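Local atomic coordinates of serine protease MT3772 (PDB entry 3K6Y), a protein that acts as a serine endopeptidase of the S1C family and probably helps Mycobacterium tuberculosis withstand oxidative stress and acid. Residues T95-Y99 with A226-T232; Y99-D104 with P158-G162. All coordinates share one frame; numbering follows the deposited sequence.

Interaction 1: residues T95-Y99 with A226-T232; sequences TVVSY and ATQPVGT
Tyr99 reaches Thr232 because its CG lies anti to the backbone N (chi1 -180°), which carries the phenol ring along the end of the 226-232 loop. Thr232 CA then sits over one face of the ring, 4.0 Å from the centroid of Tyr99, in a CH-pi contact. Val230 takes the rotamer that places CG2 between its own backbone N and carbonyl carbon (chi1 -60°), and this methyl meets Tyr99 CB at 3.7 Å while also touching Val96 CG1. A beta-branched residue suits the site, since its other methyl, CG1, packs on the Val97 carbonyl.

One backbone bond ties the loop to the strand, from Val230 N to Val96 O at 2.9 Å. The same oxygen receives a CA-H...O contact from Pro229 CA at 3.3 Å. Farther along, a water lies 2.9 Å from Val97 O and 2.7 Å from Gln228 O and can donate to either, though perhaps not to both at once. Ala226, small enough to come close, sets its CB 3.9 Å from Val97 CB. Val97 and Ser98 together face Ile107 as a classic beta bulge, and Thr232 OG1 hydrogen-bonds to Ser80 O. Gln228 packs on Gln228 of the second subunit.

Besides that backbone hydrogen bond, methyl packing largely holds the loop to the first barrel of this protease domain, supplemented by the water and by the CA-H groups of Pro229 and Thr232, probably somewhat polarised by their backbone.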
# COMPACT_ATOMS: atom_id res chain seq x y z
N THR A 95 7.94 3.35 13.91
CA THR A 95 6.79 2.59 13.41
C THR A 95 5.97 3.53 12.54
O THR A 95 5.70 4.66 12.95
CB THR A 95 5.91 2.07 14.61
OG1 THR A 95 6.73 1.21 15.42
CG2 THR A 95 4.73 1.27 14.11
N VAL A 96 5.53 3.07 11.38
CA VAL A 96 4.65 3.88 10.54
C VAL A 96 3.21 3.69 11.07
O VAL A 96 2.64 2.61 10.94
CB VAL A 96 4.73 3.44 9.06
CG1 VAL A 96 3.84 4.33 8.23
CG2 VAL A 96 6.17 3.50 8.55
N VAL A 97 2.65 4.73 11.68
CA VAL A 97 1.32 4.62 12.28
C VAL A 97 0.23 5.31 11.50
O VAL A 97 -0.96 5.08 11.75
CB VAL A 97 1.30 5.08 13.77
CG1 VAL A 97 2.25 4.22 14.59
CG2 VAL A 97 1.64 6.56 13.92
N SER A 98 0.61 6.14 10.53
CA SER A 98 -0.34 6.73 9.59
C SER A 98 0.39 6.85 8.27
O SER A 98 1.57 7.21 8.23
CB SER A 98 -0.84 8.09 10.09
OG SER A 98 -1.71 8.69 9.18
N TYR A 99 -0.32 6.55 7.19
CA TYR A 99 0.28 6.50 5.87
C TYR A 99 -0.82 6.86 4.88
O TYR A 99 -1.83 6.14 4.78
CB TYR A 99 0.86 5.11 5.60
CG TYR A 99 1.51 4.97 4.24
CD1 TYR A 99 2.85 5.28 4.03
CD2 TYR A 99 0.77 4.50 3.16
CE1 TYR A 99 3.43 5.13 2.78
CE2 TYR A 99 1.34 4.36 1.91
CZ TYR A 99 2.66 4.69 1.73
OH TYR A 99 3.21 4.55 0.48
N ALA A 226 -2.47 7.15 16.80
CA ALA A 226 -2.29 5.76 16.41
C ALA A 226 -0.97 5.19 16.94
O ALA A 226 0.04 5.89 17.11
CB ALA A 226 -2.34 5.64 14.93
N THR A 227 -1.01 3.90 17.22
CA THR A 227 0.12 3.20 17.76
C THR A 227 0.51 1.95 16.97
O THR A 227 1.65 1.53 17.01
CB THR A 227 -0.13 2.78 19.22
OG1 THR A 227 -1.38 2.08 19.31
CG2 THR A 227 -0.18 3.99 20.16
N GLN A 228 -0.44 1.38 16.22
CA GLN A 228 -0.18 0.12 15.51
C GLN A 228 0.40 0.38 14.13
O GLN A 228 0.07 1.38 13.51
CB GLN A 228 -1.48 -0.66 15.40
CG GLN A 228 -2.08 -1.03 16.73
CD GLN A 228 -1.07 -1.68 17.61
OE1 GLN A 228 -0.45 -2.69 17.24
NE2 GLN A 228 -0.85 -1.09 18.79
N PRO A 229 1.24 -0.52 13.62
CA PRO A 229 1.77 -0.29 12.27
C PRO A 229 0.71 -0.42 11.19
O PRO A 229 -0.14 -1.32 11.23
CB PRO A 229 2.82 -1.38 12.09
CG PRO A 229 2.44 -2.45 13.06
CD PRO A 229 1.78 -1.75 14.24
N VAL A 230 0.80 0.45 10.19
CA VAL A 230 -0.07 0.36 9.02
C VAL A 230 0.90 -0.04 7.87
O VAL A 230 2.12 0.14 7.99
CB VAL A 230 -0.84 1.69 8.78
CG1 VAL A 230 -1.71 2.02 9.99
CG2 VAL A 230 0.10 2.86 8.46
N GLY A 231 0.41 -0.54 6.77
CA GLY A 231 1.41 -0.88 5.75
C GLY A 231 2.04 0.34 5.09
O GLY A 231 1.57 1.48 5.27
N THR A 232 3.05 0.10 4.27
CA THR A 232 3.69 1.15 3.48
C THR A 232 3.42 1.01 1.99
O THR A 232 4.10 1.64 1.17
CB THR A 232 5.18 1.19 3.73
OG1 THR A 232 5.68 -0.13 3.52
CG2 THR A 232 5.48 1.70 5.14
O HOH W 1 -2.18 2.85 13.12

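Interaction 2: residues Y99-D104 with P158-G162; sequences YDPSVD and PDIYG
Tyr99 and Tyr161 approach from opposite directions and join their hydroxyls, Tyr99 OH lying 2.9 Å from Tyr161 OH; either could be the donor. The oxygen of Tyr161 comes in at the edge of the Tyr99 ring, near its plane. Next outward, a water links Ser102 OG (2.6 Å) with Asp159 OD2 (2.8 Å), so two short polar side chains span a distance neither covers alone. The direct backbone bond, from Ile160 N to Pro101 O at 3.5 Å, is weak although nearly straight (176°).

Each segment is also braced internally by an aspartate. Asp100 OD1 forms an Asx turn through Ser102 N, extended to an Asx motif by Val103 N, and so curls the chain toward Asp104. Asp159 OD1 takes Tyr161 N from above its carboxylate plane within a type I turn closed at Gly162, whose positive phi a glycine accommodates easily.

Packing fills the middle. Ile160 holds CG1 between its backbone N and carbonyl carbon (chi1 64°), which sets CG1 3.9 Å from Pro101 CB, whereas the CG2 branch turns to the carboxylate of Asp104, 3.3 Å from OD1. The rigid ring of Pro101 presents CB to Tyr161 CE1 at 3.5 Å, and CG1 of Ile160 lies over one face of the Tyr161 ring. Arg53 of the second subunit packs on Ser102 and Asp159.

Asp104, the predicted aspartate of the catalytic triad, hydrogen-bonds through OD1 to His75 ND1. An apolar methyl thus packs on a buried carboxylate already engaged by the histidine, and the phenol pair and the water bridge join the two segments beside it.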
# COMPACT_ATOMS: atom_id res chain seq x y z
N TYR A 99 -0.32 6.55 7.19
CA TYR A 99 0.28 6.50 5.87
C TYR A 99 -0.82 6.86 4.88
O TYR A 99 -1.83 6.14 4.78
CB TYR A 99 0.86 5.11 5.60
CG TYR A 99 1.51 4.97 4.24
CD1 TYR A 99 2.85 5.28 4.03
CD2 TYR A 99 0.77 4.50 3.16
CE1 TYR A 99 3.43 5.13 2.78
CE2 TYR A 99 1.34 4.36 1.91
CZ TYR A 99 2.66 4.69 1.73
OH TYR A 99 3.21 4.55 0.48
N ASP A 100 -0.63 7.95 4.14
CA ASP A 100 -1.65 8.45 3.21
C ASP A 100 -0.96 8.78 1.89
O ASP A 100 -0.28 9.80 1.76
CB ASP A 100 -2.35 9.68 3.79
CG ASP A 100 -3.49 10.17 2.92
OD1 ASP A 100 -3.42 10.00 1.68
OD2 ASP A 100 -4.44 10.76 3.48
N PRO A 101 -1.09 7.90 0.89
CA PRO A 101 -0.41 8.08 -0.38
C PRO A 101 -1.10 9.08 -1.30
O PRO A 101 -0.55 9.38 -2.37
CB PRO A 101 -0.46 6.68 -0.98
CG PRO A 101 -1.73 6.11 -0.48
CD PRO A 101 -1.86 6.64 0.94
N SER A 102 -2.28 9.55 -0.92
CA SER A 102 -3.02 10.54 -1.71
C SER A 102 -2.51 11.92 -1.34
O SER A 102 -2.09 12.69 -2.21
CB SER A 102 -4.52 10.43 -1.46
OG SER A 102 -5.02 9.15 -1.84
N VAL A 103 -2.56 12.26 -0.06
CA VAL A 103 -2.00 13.52 0.39
C VAL A 103 -0.46 13.47 0.31
O VAL A 103 0.18 14.49 0.04
CB VAL A 103 -2.49 13.86 1.82
CG1 VAL A 103 -1.85 15.12 2.34
CG2 VAL A 103 -4.02 13.98 1.86
N ASP A 104 0.12 12.26 0.50
CA ASP A 104 1.57 11.99 0.52
C ASP A 104 2.19 12.36 1.86
O ASP A 104 3.14 13.14 1.91
CB ASP A 104 2.33 12.59 -0.67
CG ASP A 104 3.71 11.98 -0.85
OD1 ASP A 104 4.45 12.46 -1.75
OD2 ASP A 104 4.08 11.03 -0.12
N PRO A 158 -1.44 12.98 -10.32
CA PRO A 158 -1.54 11.60 -9.81
C PRO A 158 -1.04 11.51 -8.37
O PRO A 158 -0.20 12.33 -7.94
CB PRO A 158 -0.56 10.84 -10.72
CG PRO A 158 0.46 11.90 -11.13
CD PRO A 158 -0.33 13.16 -11.28
N ASP A 159 -1.52 10.50 -7.65
CA ASP A 159 -0.95 10.19 -6.34
C ASP A 159 0.39 9.50 -6.53
O ASP A 159 0.83 9.32 -7.68
CB ASP A 159 -1.94 9.41 -5.46
CG ASP A 159 -2.18 7.97 -5.91
OD1 ASP A 159 -1.41 7.40 -6.72
OD2 ASP A 159 -3.17 7.41 -5.40
N ILE A 160 1.05 9.12 -5.44
CA ILE A 160 2.43 8.65 -5.57
C ILE A 160 2.55 7.33 -6.34
O ILE A 160 3.63 6.99 -6.82
CB ILE A 160 3.16 8.55 -4.22
CG1 ILE A 160 2.52 7.51 -3.31
CG2 ILE A 160 3.23 9.93 -3.55
CD1 ILE A 160 3.33 7.25 -2.04
N TYR A 161 1.45 6.59 -6.44
CA TYR A 161 1.45 5.32 -7.16
C TYR A 161 1.01 5.45 -8.61
O TYR A 161 1.03 4.45 -9.35
CB TYR A 161 0.49 4.35 -6.50
CG TYR A 161 0.71 4.07 -5.04
CD1 TYR A 161 -0.39 4.04 -4.17
CD2 TYR A 161 1.96 3.76 -4.53
CE1 TYR A 161 -0.27 3.73 -2.82
CE2 TYR A 161 2.12 3.48 -3.13
CZ TYR A 161 0.98 3.46 -2.31
OH TYR A 161 1.14 3.16 -0.96
N GLY A 162 0.57 6.63 -9.02
CA GLY A 162 -0.01 6.77 -10.35
C GLY A 162 -1.34 6.03 -10.42
O GLY A 162 -1.71 5.52 -11.48
O HOH W 2 -5.30 8.97 -4.44

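Strand 90-100 serves both contacts, and Tyr99 belongs to each: a ring face packs in interaction 1, and the hydroxyl bonds in interaction 2. The protease domain in this chain has the two-barrel chymotrypsin fold. Interaction 1 lies toward the outside, its centre about 18 Å from the centre of the chain, where a loop from the C-terminal region covers the first barrel. Interaction 2, its centre about 13 Å from the chain centre, spans the barrels at the predicted active site and is nested along the chain within the loop closed by interaction 1. Neither is wholly core. Aliphatic packing, with one main-chain bond, marks the outer contact; hydroxyls, carboxylates and turns mark the inner one. Both also reach the second subunit.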